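Local coordinates for hypothetical protein Atu2327 (Agrobacterium tumefaciens, PDB 2O8I), which is of unknown function but, as a member of the OHCU decarboxylase family, probably decarboxylates a ureidoimidazoline intermediate of urate breakdown to form allantoin, at residues S105-T108 with E109-F113. Numbering follows the deposited sequence.
Sequences SAYT and EKFGF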
ATOM      1  N   SER A 105     -13.434   0.702 -10.192  1.00 42.16           N
ATOM      2  CA  SER A 105     -14.454  -0.359 -10.178  1.00 41.51           C
ATOM      3  C   SER A 105     -14.879  -0.752 -11.566  1.00 41.21           C
ATOM      4  O   SER A 105     -15.003  -1.929 -11.842  1.00 41.77           O
ATOM      5  CB  SER A 105     -15.687   0.043  -9.410  1.00 41.46           C
ATOM      6  OG  SER A 105     -15.320   0.239  -8.069  1.00 42.51           O
ATOM      7  N   ALA A 106     -15.096   0.226 -12.437  1.00 40.49           N
ATOM      8  CA  ALA A 106     -15.549  -0.062 -13.803  1.00 40.60           C
ATOM      9  C   ALA A 106     -14.503  -0.897 -14.545  1.00 40.76           C
ATOM     10  O   ALA A 106     -14.847  -1.900 -15.192  1.00 40.85           O
ATOM     11  CB  ALA A 106     -15.918   1.229 -14.582  1.00 39.06           C
ATOM     12  N   TYR A 107     -13.242  -0.491 -14.389  1.00 40.57           N
ATOM     13  CA  TYR A 107     -12.110  -1.107 -15.049  1.00 41.23           C
ATOM     14  C   TYR A 107     -11.888  -2.553 -14.603  1.00 41.90           C
ATOM     15  O   TYR A 107     -11.770  -3.471 -15.422  1.00 42.19           O
ATOM     16  CB  TYR A 107     -10.853  -0.274 -14.788  1.00 40.39           C
ATOM     17  CG  TYR A 107      -9.592  -0.807 -15.443  1.00 40.03           C
ATOM     18  CD1 TYR A 107      -9.165  -0.322 -16.697  1.00 38.86           C
ATOM     19  CD2 TYR A 107      -8.813  -1.764 -14.809  1.00 38.56           C
ATOM     20  CE1 TYR A 107      -7.992  -0.765 -17.295  1.00 38.52           C
ATOM     21  CE2 TYR A 107      -7.642  -2.233 -15.405  1.00 39.94           C
ATOM     22  CZ  TYR A 107      -7.226  -1.730 -16.642  1.00 40.35           C
ATOM     23  OH  TYR A 107      -6.051  -2.221 -17.224  1.00 40.27           O
ATOM     24  N   THR A 108     -11.824  -2.757 -13.298  1.00 42.65           N
ATOM     25  CA  THR A 108     -11.671  -4.106 -12.787  1.00 43.32           C
ATOM     26  C   THR A 108     -12.875  -4.993 -13.168  1.00 42.95           C
ATOM     27  O   THR A 108     -12.706  -6.187 -13.410  1.00 42.58           O
ATOM     28  CB  THR A 108     -11.236  -4.152 -11.261  1.00 43.49           C
ATOM     29  OG1 THR A 108     -11.498  -5.442 -10.733  1.00 43.45           O
ATOM     30  CG2 THR A 108     -11.975  -3.186 -10.434  1.00 44.82           C
ATOM     31  N   GLU A 109     -14.064  -4.404 -13.300  1.00 43.11           N
ATOM     32  CA  GLU A 109     -15.231  -5.181 -13.698  1.00 42.58           C
ATOM     33  C   GLU A 109     -15.015  -5.654 -15.135  1.00 42.06           C
ATOM     34  O   GLU A 109     -15.411  -6.761 -15.471  1.00 42.21           O
ATOM     35  CB  GLU A 109     -16.541  -4.394 -13.517  1.00 42.98           C
ATOM     36  CG  GLU A 109     -17.832  -4.954 -14.248  1.00 45.04           C
ATOM     37  CD  GLU A 109     -18.250  -6.419 -13.854  1.00 50.64           C
ATOM     38  OE1 GLU A 109     -18.097  -6.821 -12.671  1.00 52.39           O
ATOM     39  OE2 GLU A 109     -18.750  -7.171 -14.735  1.00 49.52           O
ATOM     40  N   LYS A 110     -14.341  -4.854 -15.962  1.00 40.94           N
ATOM     41  CA  LYS A 110     -14.073  -5.244 -17.352  1.00 39.89           C
ATOM     42  C   LYS A 110     -12.864  -6.194 -17.482  1.00 39.91           C
ATOM     43  O   LYS A 110     -12.945  -7.174 -18.221  1.00 39.44           O
ATOM     44  CB  LYS A 110     -13.877  -4.009 -18.228  1.00 39.76           C
ATOM     45  CG  LYS A 110     -13.674  -4.278 -19.729  1.00 39.86           C
ATOM     46  CD  LYS A 110     -13.865  -2.985 -20.529  1.00 40.19           C
ATOM     47  CE  LYS A 110     -14.235  -3.212 -22.018  1.00 40.62           C
ATOM     48  NZ  LYS A 110     -12.996  -3.395 -22.837  1.00 40.75           N
ATOM     49  N   PHE A 111     -11.765  -5.930 -16.763  1.00 38.81           N
ATOM     50  CA  PHE A 111     -10.514  -6.680 -16.976  1.00 38.08           C
ATOM     51  C   PHE A 111     -10.189  -7.734 -15.933  1.00 38.17           C
ATOM     52  O   PHE A 111      -9.474  -8.691 -16.226  1.00 38.47           O
ATOM     53  CB  PHE A 111      -9.336  -5.726 -17.183  1.00 37.47           C
ATOM     54  CG  PHE A 111      -9.493  -4.870 -18.392  1.00 37.26           C
ATOM     55  CD1 PHE A 111      -9.429  -5.431 -19.669  1.00 37.23           C
ATOM     56  CD2 PHE A 111      -9.772  -3.522 -18.272  1.00 37.41           C
ATOM     57  CE1 PHE A 111      -9.622  -4.663 -20.805  1.00 36.23           C
ATOM     58  CE2 PHE A 111      -9.963  -2.737 -19.404  1.00 37.36           C
ATOM     59  CZ  PHE A 111      -9.897  -3.317 -20.674  1.00 37.23           C
ATOM     60  N   GLY A 112     -10.713  -7.562 -14.720  1.00 38.01           N
ATOM     61  CA  GLY A 112     -10.523  -8.534 -13.641  1.00 37.35           C
ATOM     62  C   GLY A 112      -9.264  -8.322 -12.830  1.00 37.28           C
ATOM     63  O   GLY A 112      -8.775  -9.261 -12.187  1.00 37.77           O
ATOM     64  N   PHE A 113      -8.725  -7.107 -12.901  1.00 36.62           N
ATOM     65  CA  PHE A 113      -7.620  -6.651 -12.058  1.00 36.74           C
ATOM     66  C   PHE A 113      -7.699  -5.129 -11.984  1.00 37.56           C
ATOM     67  O   PHE A 113      -8.301  -4.512 -12.871  1.00 37.34           O
ATOM     68  CB  PHE A 113      -6.235  -7.116 -12.582  1.00 36.24           C
ATOM     69  CG  PHE A 113      -6.027  -6.952 -14.079  1.00 34.74           C
ATOM     70  CD1 PHE A 113      -6.195  -8.041 -14.940  1.00 32.33           C
ATOM     71  CD2 PHE A 113      -5.649  -5.712 -14.626  1.00 33.67           C
ATOM     72  CE1 PHE A 113      -6.004  -7.897 -16.341  1.00 31.60           C
ATOM     73  CE2 PHE A 113      -5.458  -5.554 -16.027  1.00 30.65           C
ATOM     74  CZ  PHE A 113      -5.633  -6.645 -16.883  1.00 31.45           C
TER
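Tyr-107 reaches forward along the last turn of helix 94-111 to meet the side chains of Phe-111 and Phe-113. Its CG stands opposite the backbone N across CA-CB (chi1 -179°), which carries the ring from CB toward the C-terminal end of the helix. CG lies 3.9 Å from Phe-111 CD2. Farther out, on one flank, CD1 and CE1 run beneath Phe-111 CD2 and CE2, CE1 coming within 3.4 Å of CD2, which sits over the centre of one tyrosine face. The ring planes are inclined at 51°, their centroids 4.7 Å apart, an oblique pair. On the other flank CD2 and CE2 both border Phe-113 O, which approaches the ring edge 3.4 Å from CD2; CZ lies by Phe-111 CD2. At the tip, OH lies 3.6 Å from Phe-113 CE2 and is hydrogen-bonded to Glu-142 of helix 139-161, giving this buried hydroxyl a polar partner.

This is the C-terminal end of an alpha-helix, with Gly-112 as the first non-helical residue in a left-handed conformation (phi 87°). Phe-111 N bonds to Tyr-107 O (2.8 Å), and Gly-112 N closes the final turn on Thr-108 O at 2.8 Å. Past the glycine the chain folds back against the helix, setting Phe-113 O 3.4 Å from Thr-108 CB, with a CA-H...O contact from Thr-108 CA as well. The Phe-113 ring packs with Leu-57 and Leu-60 of helix 53-62 and Ala-146 of helix 139-161, while Lys-110 CG lies over one face of the Phe-111 ring.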